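Local structure of arginine decarboxylase, A207R protein (Paramecium bursaria Chlorella virus 1, 2NVA) at residues A[211-216]-A[249-254]; A[44-49]-A[65-70]; A[321-326]-A[360-365]. The protein catalyses the pyridoxal 5'-phosphate-dependent decarboxylation of arginine to agmatine, as a class-II (eukaryotic ornithine decarboxylase-like) enzyme built on a TIM barrel. One frame throughout, in Å; residues are numbered along the deposited sequence.

Interaction 1 of 3, residues A[211-216]-A[249-254]; sequences LDIGGG and IVAEPG. With PL2 ((4-{[(4-{[amino(imino)methyl]amino}butyl)amino]methyl}-5-hydroxy-6-methylpyridin-3-yl)methyl dihydrogen phosphate), chain I.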
loop_
_atom_site.group_PDB
_atom_site.type_symbol
_atom_site.label_atom_id
_atom_site.label_comp_id
_atom_site.label_asym_id
_atom_site.label_seq_id
_atom_site.Cartn_x
_atom_site.Cartn_y
_atom_site.Cartn_z
ATOM N N LEU A 211 26.232 18.958 -9.825
ATOM C CA LEU A 211 24.858 19.411 -9.734
ATOM C C LEU A 211 23.989 18.185 -9.953
ATOM O O LEU A 211 24.191 17.447 -10.913
ATOM C CB LEU A 211 24.546 20.473 -10.790
ATOM C CG LEU A 211 23.060 20.820 -10.980
ATOM C CD1 LEU A 211 22.509 21.550 -9.740
ATOM C CD2 LEU A 211 22.819 21.650 -12.245
ATOM N N ASP A 212 23.036 17.959 -9.056
ATOM C CA ASP A 212 22.145 16.820 -9.170
ATOM C C ASP A 212 20.728 17.387 -9.305
ATOM O O ASP A 212 20.203 17.958 -8.352
ATOM C CB ASP A 212 22.286 15.945 -7.917
ATOM C CG ASP A 212 21.347 14.745 -7.893
ATOM O OD1 ASP A 212 20.409 14.624 -8.728
ATOM O OD2 ASP A 212 21.545 13.902 -6.980
ATOM N N ILE A 213 20.119 17.240 -10.483
ATOM C CA ILE A 213 18.817 17.873 -10.719
ATOM C C ILE A 213 17.627 16.982 -10.315
ATOM O O ILE A 213 16.476 17.318 -10.609
ATOM C CB ILE A 213 18.646 18.349 -12.189
ATOM C CG1 ILE A 213 18.733 17.156 -13.139
ATOM C CG2 ILE A 213 19.676 19.455 -12.532
ATOM C CD1 ILE A 213 18.160 17.432 -14.557
ATOM N N GLY A 214 17.908 15.864 -9.645
ATOM C CA GLY A 214 16.843 15.012 -9.086
ATOM C C GLY A 214 15.981 14.341 -10.149
ATOM O O GLY A 214 16.457 14.099 -11.257
ATOM N N GLY A 215 14.723 14.052 -9.807
ATOM C CA GLY A 215 13.808 13.351 -10.723
ATOM C C GLY A 215 12.593 14.168 -11.141
ATOM O O GLY A 215 12.646 15.402 -11.199
ATOM N N GLY A 216 11.500 13.473 -11.448
ATOM C CA GLY A 216 10.225 14.125 -11.707
ATOM C C GLY A 216 9.771 14.151 -13.156
ATOM O O GLY A 216 8.576 14.293 -13.430
ATOM N N ILE A 249 27.074 17.019 -14.132
ATOM C CA ILE A 249 25.641 17.122 -13.876
ATOM C C ILE A 249 25.070 15.718 -13.870
ATOM O O ILE A 249 25.350 14.924 -14.763
ATOM C CB ILE A 249 24.899 17.975 -14.930
ATOM C CG1 ILE A 249 25.733 19.210 -15.365
ATOM C CG2 ILE A 249 23.430 18.293 -14.467
ATOM C CD1 ILE A 249 25.596 20.438 -14.452
ATOM N N VAL A 250 24.285 15.405 -12.850
ATOM C CA VAL A 250 23.604 14.115 -12.786
ATOM C C VAL A 250 22.113 14.352 -12.523
ATOM O O VAL A 250 21.709 15.464 -12.177
ATOM C CB VAL A 250 24.186 13.182 -11.672
ATOM C CG1 VAL A 250 25.665 12.861 -11.928
ATOM C CG2 VAL A 250 23.992 13.786 -10.290
ATOM N N ALA A 251 21.313 13.305 -12.707
ATOM C CA ALA A 251 19.885 13.355 -12.417
ATOM C C ALA A 251 19.473 12.043 -11.755
ATOM O O ALA A 251 20.227 11.067 -11.794
ATOM C CB ALA A 251 19.086 13.573 -13.687
ATOM N N GLU A 252 18.276 12.029 -11.170
ATOM C CA GLU A 252 17.772 10.841 -10.498
ATOM C C GLU A 252 16.410 10.448 -11.084
ATOM O O GLU A 252 15.419 10.372 -10.352
ATOM C CB GLU A 252 17.656 11.098 -8.994
ATOM C CG GLU A 252 18.949 11.552 -8.315
ATOM C CD GLU A 252 18.721 12.169 -6.932
ATOM O OE1 GLU A 252 17.543 12.402 -6.550
ATOM O OE2 GLU A 252 19.719 12.431 -6.224
ATOM N N PRO A 253 16.358 10.198 -12.407
ATOM C CA PRO A 253 15.043 9.899 -12.975
ATOM C C PRO A 253 14.558 8.508 -12.586
ATOM O O PRO A 253 15.341 7.559 -12.594
ATOM C CB PRO A 253 15.290 9.960 -14.491
ATOM C CG PRO A 253 16.730 9.596 -14.647
ATOM C CD PRO A 253 17.430 10.158 -13.424
ATOM N N GLY A 254 13.269 8.393 -12.267
ATOM C CA GLY A 254 12.653 7.087 -12.063
ATOM C C GLY A 254 11.650 6.851 -13.173
ATOM O O GLY A 254 11.885 6.043 -14.084
HETATM N N1 PL2 I . 15.265 10.766 -6.593
HETATM C C2 PL2 I . 14.767 10.851 -5.348
HETATM C C2A PL2 I . 15.694 11.198 -4.166
HETATM C C3 PL2 I . 13.398 10.620 -5.157
HETATM O O3 PL2 I . 12.916 10.729 -3.891
HETATM C C4 PL2 I . 12.542 10.310 -6.233
HETATM C C4A PL2 I . 11.019 10.034 -6.061
HETATM C C5 PL2 I . 13.141 10.244 -7.507
HETATM C C6 PL2 I . 14.497 10.472 -7.650
HETATM P P PL2 I . 10.621 10.353 -10.496
HETATM N N PL2 I . 10.443 10.727 -4.886
HETATM C CA PL2 I . 9.399 9.916 -4.244
HETATM C CG PL2 I . 7.146 8.799 -4.534
HETATM O OP2 PL2 I . 9.280 11.228 -10.601
HETATM O OP3 PL2 I . 10.158 8.796 -10.602
HETATM O OP1 PL2 I . 11.611 10.726 -11.550
HETATM O OP4 PL2 I . 11.131 10.623 -8.993
HETATM C C5M PL2 I . 12.297 9.916 -8.756
HETATM C CB PL2 I . 8.277 9.552 -5.239
HETATM C CD PL2 I . 6.002 8.463 -5.520
HETATM N NE PL2 I . 5.022 7.656 -4.759
HETATM C CZ PL2 I . 4.028 6.922 -5.280
HETATM N NH2 PL2 I . 3.220 6.223 -4.446
HETATM N NH1 PL2 I . 3.828 6.883 -6.601
#

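Interaction 2 of 3, residues A[44-49]-A[65-70]; sequences HYAVKC and NFDCAS. With PL2 ((4-{[(4-{[amino(imino)methyl]amino}butyl)amino]methyl}-5-hydroxy-6-methylpyridin-3-yl)methyl dihydrogen phosphate), chain I.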
loop_
_atom_site.group_PDB
_atom_site.type_symbol
_atom_site.label_atom_id
_atom_site.label_comp_id
_atom_site.label_asym_id
_atom_site.label_seq_id
_atom_site.Cartn_x
_atom_site.Cartn_y
_atom_site.Cartn_z
ATOM N N HIS A 44 21.149 8.756 -12.961
ATOM C CA HIS A 44 21.222 7.762 -11.912
ATOM C C HIS A 44 19.804 7.257 -11.680
ATOM O O HIS A 44 19.038 7.896 -10.970
ATOM C CB HIS A 44 21.817 8.371 -10.630
ATOM C CG HIS A 44 23.308 8.512 -10.684
ATOM N ND1 HIS A 44 24.156 7.776 -9.881
ATOM C CD2 HIS A 44 24.104 9.284 -11.461
ATOM C CE1 HIS A 44 25.411 8.090 -10.165
ATOM N NE2 HIS A 44 25.409 9.007 -11.116
ATOM N N TYR A 45 19.477 6.121 -12.294
ATOM C CA TYR A 45 18.105 5.612 -12.262
ATOM C C TYR A 45 17.635 5.354 -10.817
ATOM O O TYR A 45 18.320 4.687 -10.044
ATOM C CB TYR A 45 17.969 4.332 -13.103
ATOM C CG TYR A 45 16.625 3.659 -12.933
ATOM C CD1 TYR A 45 16.518 2.395 -12.312
ATOM C CD2 TYR A 45 15.454 4.294 -13.343
ATOM C CE1 TYR A 45 15.273 1.778 -12.122
ATOM C CE2 TYR A 45 14.201 3.691 -13.166
ATOM C CZ TYR A 45 14.114 2.438 -12.566
ATOM O OH TYR A 45 12.882 1.849 -12.377
ATOM N N ALA A 46 16.449 5.869 -10.488
ATOM C CA ALA A 46 15.855 5.703 -9.162
ATOM C C ALA A 46 15.218 4.322 -9.060
ATOM O O ALA A 46 14.087 4.097 -9.503
ATOM C CB ALA A 46 14.823 6.823 -8.877
ATOM N N VAL A 47 15.982 3.396 -8.486
ATOM C CA VAL A 47 15.618 1.986 -8.375
ATOM C C VAL A 47 14.220 1.788 -7.735
ATOM O O VAL A 47 13.478 0.871 -8.113
ATOM C CB VAL A 47 16.708 1.239 -7.549
ATOM C CG1 VAL A 47 16.307 -0.220 -7.252
ATOM C CG2 VAL A 47 18.069 1.306 -8.295
ATOM N N LYS A 48 13.876 2.667 -6.800
ATOM C CA LYS A 48 12.602 2.597 -6.079
ATOM C C LYS A 48 11.385 2.632 -6.990
ATOM O O LYS A 48 10.322 2.142 -6.614
ATOM C CB LYS A 48 12.501 3.744 -5.060
ATOM C CG LYS A 48 12.627 5.121 -5.701
ATOM C CD LYS A 48 12.456 6.268 -4.707
ATOM C CE LYS A 48 13.758 6.644 -4.011
ATOM N NZ LYS A 48 14.895 7.098 -4.950
ATOM N N CYS A 49 11.535 3.220 -8.170
ATOM C CA CYS A 49 10.413 3.365 -9.096
ATOM C C CYS A 49 9.987 2.021 -9.704
ATOM O O CYS A 49 8.794 1.772 -9.902
ATOM C CB CYS A 49 10.779 4.362 -10.193
ATOM S SG CYS A 49 9.445 4.738 -11.360
ATOM N N ASN A 65 23.651 4.877 -14.395
ATOM C CA ASN A 65 24.031 4.712 -12.995
ATOM C C ASN A 65 22.792 4.608 -12.109
ATOM O O ASN A 65 21.694 4.489 -12.633
ATOM C CB ASN A 65 24.974 5.835 -12.565
ATOM C CG ASN A 65 26.326 5.742 -13.234
ATOM O OD1 ASN A 65 26.678 4.715 -13.819
ATOM N ND2 ASN A 65 27.107 6.814 -13.137
ATOM N N PHE A 66 22.971 4.617 -10.790
ATOM C CA PHE A 66 21.860 4.278 -9.894
ATOM C C PHE A 66 21.716 5.197 -8.705
ATOM O O PHE A 66 22.707 5.688 -8.149
ATOM C CB PHE A 66 21.960 2.810 -9.451
ATOM C CG PHE A 66 21.901 1.853 -10.603
ATOM C CD1 PHE A 66 20.680 1.394 -11.074
ATOM C CD2 PHE A 66 23.063 1.477 -11.271
ATOM C CE1 PHE A 66 20.617 0.547 -12.164
ATOM C CE2 PHE A 66 23.011 0.617 -12.380
ATOM C CZ PHE A 66 21.795 0.150 -12.812
ATOM N N ASP A 67 20.454 5.451 -8.375
ATOM C CA ASP A 67 20.050 6.141 -7.156
ATOM C C ASP A 67 19.383 5.100 -6.271
ATOM O O ASP A 67 18.303 4.597 -6.599
ATOM C CB ASP A 67 19.091 7.300 -7.500
ATOM C CG ASP A 67 18.164 7.674 -6.362
ATOM O OD1 ASP A 67 17.089 8.250 -6.644
ATOM O OD2 ASP A 67 18.471 7.378 -5.174
ATOM N N CYS A 68 20.040 4.757 -5.164
ATOM C CA CYS A 68 19.491 3.781 -4.229
ATOM C C CYS A 68 19.037 4.462 -2.953
ATOM O O CYS A 68 19.709 5.362 -2.463
ATOM C CB CYS A 68 20.528 2.715 -3.890
ATOM S SG CYS A 68 20.976 1.645 -5.286
ATOM N N ALA A 69 17.915 4.009 -2.402
ATOM C CA ALA A 69 17.282 4.658 -1.251
ATOM C C ALA A 69 17.563 3.954 0.069
ATOM O O ALA A 69 17.283 4.509 1.134
ATOM C CB ALA A 69 15.764 4.748 -1.475
ATOM N N SER A 70 18.096 2.736 -0.007
ATOM C CA SER A 70 18.272 1.892 1.172
ATOM C C SER A 70 19.363 0.855 0.918
ATOM O O SER A 70 19.804 0.683 -0.230
ATOM C CB SER A 70 16.950 1.182 1.497
ATOM O OG SER A 70 16.529 0.373 0.406
HETATM N N1 PL2 I . 15.265 10.766 -6.593
HETATM C C2 PL2 I . 14.767 10.851 -5.348
HETATM C C2A PL2 I . 15.694 11.198 -4.166
HETATM C C3 PL2 I . 13.398 10.620 -5.157
HETATM O O3 PL2 I . 12.916 10.729 -3.891
HETATM C C4 PL2 I . 12.542 10.310 -6.233
HETATM C C4A PL2 I . 11.019 10.034 -6.061
HETATM C C5 PL2 I . 13.141 10.244 -7.507
HETATM C C6 PL2 I . 14.497 10.472 -7.650
HETATM P P PL2 I . 10.621 10.353 -10.496
HETATM N N PL2 I . 10.443 10.727 -4.886
HETATM C CA PL2 I . 9.399 9.916 -4.244
HETATM C CG PL2 I . 7.146 8.799 -4.534
HETATM O OP2 PL2 I . 9.280 11.228 -10.601
HETATM O OP3 PL2 I . 10.158 8.796 -10.602
HETATM O OP1 PL2 I . 11.611 10.726 -11.550
HETATM O OP4 PL2 I . 11.131 10.623 -8.993
HETATM C C5M PL2 I . 12.297 9.916 -8.756
HETATM C CB PL2 I . 8.277 9.552 -5.239
HETATM C CD PL2 I . 6.002 8.463 -5.520
HETATM N NE PL2 I . 5.022 7.656 -4.759
HETATM C CZ PL2 I . 4.028 6.922 -5.280
HETATM N NH2 PL2 I . 3.220 6.223 -4.446
HETATM N NH1 PL2 I . 3.828 6.883 -6.601
HETATM O O HOH W 1 28.023 9.791 -11.806
HETATM O O HOH W 2 15.918 4.294 -5.602
HETATM O O HOH W 3 16.874 7.653 -2.997
#

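Interaction 3 of 3, residues A[321-326]-A[360-365]; sequences GCTCDG and SFNGFG. With PL2 ((4-{[(4-{[amino(imino)methyl]amino}butyl)amino]methyl}-5-hydroxy-6-methylpyridin-3-yl)methyl dihydrogen phosphate), chain J.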
loop_
_atom_site.group_PDB
_atom_site.type_symbol
_atom_site.label_atom_id
_atom_site.label_comp_id
_atom_site.label_asym_id
_atom_site.label_seq_id
_atom_site.Cartn_x
_atom_site.Cartn_y
_atom_site.Cartn_z
ATOM N N GLY A 321 -11.341 -2.930 -8.004
ATOM C CA GLY A 321 -10.281 -3.854 -7.623
ATOM C C GLY A 321 -10.874 -5.059 -6.887
ATOM O O GLY A 321 -12.017 -5.005 -6.423
ATOM N N CYS A 322 -10.084 -6.115 -6.736
ATOM C CA CYS A 322 -10.594 -7.380 -6.190
ATOM C C CYS A 322 -10.747 -7.415 -4.670
ATOM O O CYS A 322 -11.325 -8.369 -4.147
ATOM C CB CYS A 322 -9.740 -8.570 -6.658
ATOM S SG CYS A 322 -7.991 -8.378 -6.325
ATOM N N THR A 323 -10.233 -6.412 -3.949
ATOM C CA THR A 323 -10.266 -6.480 -2.471
ATOM C C THR A 323 -11.625 -6.103 -1.875
ATOM O O THR A 323 -12.505 -5.568 -2.567
ATOM C CB THR A 323 -9.165 -5.607 -1.779
ATOM O OG1 THR A 323 -9.510 -4.218 -1.873
ATOM C CG2 THR A 323 -7.769 -5.855 -2.402
ATOM N N CYS A 324 -11.757 -6.398 -0.579
ATOM C CA CYS A 324 -12.909 -6.080 0.281
ATOM C C CYS A 324 -13.242 -4.589 0.418
ATOM O O CYS A 324 -14.361 -4.219 0.796
ATOM C CB CYS A 324 -12.624 -6.621 1.698
ATOM S SG CYS A 324 -11.010 -5.980 2.413
ATOM N N ASP A 325 -12.264 -3.743 0.135
ATOM C CA ASP A 325 -12.297 -2.331 0.528
ATOM C C ASP A 325 -12.991 -1.440 -0.494
ATOM O O ASP A 325 -12.766 -1.581 -1.697
ATOM C CB ASP A 325 -10.845 -1.873 0.730
ATOM C CG ASP A 325 -10.727 -0.583 1.469
ATOM O OD1 ASP A 325 -11.562 0.344 1.307
ATOM O OD2 ASP A 325 -9.743 -0.451 2.243
ATOM N N GLY A 326 -13.815 -0.504 -0.018
ATOM C CA GLY A 326 -14.512 0.431 -0.905
ATOM C C GLY A 326 -13.612 1.479 -1.552
ATOM O O GLY A 326 -13.994 2.105 -2.546
ATOM N N SER A 360 0.006 -8.002 -0.286
ATOM C CA SER A 360 -0.761 -9.235 -0.295
ATOM C C SER A 360 -2.064 -9.098 0.499
ATOM O O SER A 360 -2.614 -10.098 0.967
ATOM C CB SER A 360 0.084 -10.411 0.220
ATOM O OG SER A 360 0.586 -10.185 1.521
ATOM N N PHE A 361 -2.553 -7.864 0.635
ATOM C CA PHE A 361 -3.801 -7.598 1.356
ATOM C C PHE A 361 -4.932 -8.463 0.772
ATOM O O PHE A 361 -5.063 -8.573 -0.447
ATOM C CB PHE A 361 -4.150 -6.109 1.271
ATOM C CG PHE A 361 -5.339 -5.697 2.137
ATOM C CD1 PHE A 361 -5.442 -6.116 3.474
ATOM C CD2 PHE A 361 -6.326 -4.860 1.624
ATOM C CE1 PHE A 361 -6.526 -5.714 4.269
ATOM C CE2 PHE A 361 -7.409 -4.463 2.401
ATOM C CZ PHE A 361 -7.509 -4.890 3.730
ATOM N N ASN A 362 -5.728 -9.072 1.649
ATOM C CA ASN A 362 -6.825 -9.980 1.276
ATOM C C ASN A 362 -6.373 -11.308 0.642
ATOM O O ASN A 362 -7.209 -12.124 0.258
ATOM C CB ASN A 362 -7.815 -9.294 0.324
ATOM C CG ASN A 362 -8.795 -8.377 1.031
ATOM O OD1 ASN A 362 -8.432 -7.626 1.952
ATOM N ND2 ASN A 362 -10.043 -8.422 0.589
ATOM N N GLY A 363 -5.063 -11.517 0.530
ATOM C CA GLY A 363 -4.535 -12.730 -0.096
ATOM C C GLY A 363 -4.416 -12.591 -1.606
ATOM O O GLY A 363 -4.205 -13.580 -2.300
ATOM N N PHE A 364 -4.583 -11.378 -2.125
ATOM C CA PHE A 364 -4.369 -11.131 -3.563
ATOM C C PHE A 364 -2.968 -10.555 -3.787
ATOM O O PHE A 364 -2.093 -10.743 -2.944
ATOM C CB PHE A 364 -5.456 -10.205 -4.115
ATOM C CG PHE A 364 -6.838 -10.753 -3.974
ATOM C CD1 PHE A 364 -7.215 -11.916 -4.659
ATOM C CD2 PHE A 364 -7.765 -10.133 -3.144
ATOM C CE1 PHE A 364 -8.500 -12.438 -4.538
ATOM C CE2 PHE A 364 -9.064 -10.660 -3.004
ATOM C CZ PHE A 364 -9.435 -11.798 -3.700
ATOM N N GLY A 365 -2.745 -9.856 -4.901
ATOM C CA GLY A 365 -1.447 -9.210 -5.120
ATOM C C GLY A 365 -0.459 -9.996 -5.961
ATOM O O GLY A 365 0.603 -9.481 -6.293
HETATM N N1 PL2 J . -16.136 -9.197 6.545
HETATM C C2 PL2 J . -16.027 -8.634 5.331
HETATM C C2A PL2 J . -16.805 -9.260 4.159
HETATM C C3 PL2 J . -15.247 -7.486 5.163
HETATM O O3 PL2 J . -15.170 -6.914 3.927
HETATM C C4 PL2 J . -14.553 -6.929 6.269
HETATM C C4A PL2 J . -13.656 -5.672 6.191
HETATM C C5 PL2 J . -14.707 -7.587 7.514
HETATM C C6 PL2 J . -15.508 -8.716 7.615
HETATM P P PL2 J . -13.663 -5.262 10.512
HETATM N N PL2 J . -13.996 -4.787 5.077
HETATM C CA PL2 J . -12.753 -4.338 4.399
HETATM C CG PL2 J . -10.891 -2.625 4.610
HETATM O OP2 PL2 J . -13.825 -3.698 10.657
HETATM O OP3 PL2 J . -12.078 -5.550 10.599
HETATM O OP1 PL2 J . -14.358 -5.998 11.591
HETATM O OP4 PL2 J . -14.142 -5.684 9.022
HETATM C C5M PL2 J . -14.003 -7.042 8.768
HETATM C CB PL2 J . -11.775 -3.634 5.373
HETATM C CD PL2 J . -10.011 -1.815 5.578
HETATM N NE PL2 J . -8.935 -1.199 4.779
HETATM C CZ PL2 J . -7.841 -0.654 5.306
HETATM N NH2 PL2 J . -6.905 -0.134 4.494
HETATM N NH1 PL2 J . -7.661 -0.618 6.622
#

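Interaction 1 of 3, residues A[211-216]-A[249-254]
With chi1 at 177°, D212 carries its carboxylate away from its own backbone nitrogen, while E252, its CG beside the backbone N (chi1 -56°) and its chain extended beyond, brings a second carboxylate to meet it. D212 ends strand 210-212 and E252 follows directly on the neighbouring parallel strand 248-251, in the TIM barrel that holds pyridoxal phosphate. The carboxylate planes are 79° apart, and D212 OD2 lies only 2.5 Å from E252 OE2. The other oxygen, E252 OE1, sits 2.8 Å from the pyridine N1 of PL2, so D212 is a second-shell residue behind the glutamate that meets the cofactor ring. D212 OD1 turns back to accept from G214 N at 2.9 Å, an Asx turn that fixes the carboxylate's rotation. Earlier along the strands, the backbones pair in parallel: V250 N donates to L211 O and I213 N to V250 O. Past the strand ends E252 N still reaches G214 O. L211 and I249 lie alongside each other on one face, CD2 to CD1 3.7 Å, and I213 CG1 touches A251 CB; helices 184-204 and 229-241 cover this apolar side. The two segments then diverge into glycines at the phosphate, one oxygen of which, OP1, is gripped by two backbone N-H groups, G216 N at 2.8 Å and G254 N at 3.0 Å.

Interaction 2 of 3, residues A[44-49]-A[65-70]
The first beta-alpha-beta crossover of the TIM barrel, strand 41-46, helix 53-61 and strand 65-68, is closed here by pairing of its two parallel strands. Y45 is the hub: its N donates to N65 O at 2.8 Å, and its O receives D67 N, also at 2.8 Å; one step on, V47 N reaches D67 O. At the outer end the imidazole of H44 lies alongside N65, whose CB sits over the ring centre in a CH-pi contact, 11° off the ring normal. The ring's edge is used as well: ND1 donates in the ring plane to F66 O at 3.1 Å, and NE2 meets a water, so rotation of the imidazole is pinned from two sides. N65 OD1 is held by R86 beyond the strand. At the inner end K48, which binds the cofactor, bends at chi3 (87°) and chi4 (60°), bringing NZ into a salt bridge with D67 OD1 (3.0 Å). Two waters reinforce this, one linking NZ and K48 N to D67 O, the other bridging NZ to D67 OD2. The same OD1 lies 3.1 Å from N1 of PL2, and A46 CB approaches the pyridine at C6. Beyond the strand, V47 CG2 packs against F66 CD1, and both also touch V77 of helix 71-80. A lysine just after the first barrel strand, beside the pyridine, is as in the fold-type III pyridoxal phosphate enzymes.

Interaction 3 of 3, residues A[321-326]-A[360-365]
C322 and F364 make the tight part of this contact between two loops of the C-terminal beta domain. The cysteine sulfur lies over one face of the phenyl ring, SG 3.8 Å from its centroid and displaced toward the rim, closest to CG at 3.5 Å. C322 CB rides over the same face, nearly on the ring normal, and C322 O comes to 3.4 Å from F364 CE2. SG is set between the backbone N and the carbonyl carbon (chi1 54°), which turns it onto the ring. C322 O is also hydrogen-bonded to H91 of the second subunit, so the dimer interface closes over this side.

T323 makes a looser touch: its CG2 stands 4.3 Å from F364 CD2 and 4.4 Å from F361 CD2, while its hydroxyl is held by D328. C324 SG comes obliquely to the F361 ring in one of two conformers of that side chain, so the contact is doubtful. N362 projects between the two phenyl rings toward the backbone of C324.

The other side is slack. From S360 to G363 the chain makes a type II beta turn, closed by G363 N to S360 O at 2.9 Å; S360 is exposed, and G363 and G365 are partly so, and none of the three meets the 321-326 loop. D325, by contrast, is buried and turned to the ligand, its OD2 accepting from NE of the agmatine guanidinium at 2.8 Å and also hydrogen-bonded to Y287. Because this PL2 is held at its phosphate by the second subunit, the arrangement is that of a shared active site at a dimer interface, as in the ornithine decarboxylase family.

Interactions 1 and 2 are buried neighbours in one barrel sheet, tied directly by backbone bonds from strand 248-251 and the turn after it to strand 41-46 (A251 O to H44 N, P253 O to A46 N); both line the cofactor end of the same PL2. Interaction 3, also buried, lies in the subunit interface, its nearest atoms about 21 Å from interaction 1 and about 14 Å from interaction 2, which touches the second subunit too, S70 OG bonding to N362 O there. The barrel pair combines parallel strand pairing, apolar packing and a few ionisable groups facing the pyridine, whereas 321-326 and 360-365 meet by sulfur-aromatic packing and serve the agmatine end of the other subunit's ligand.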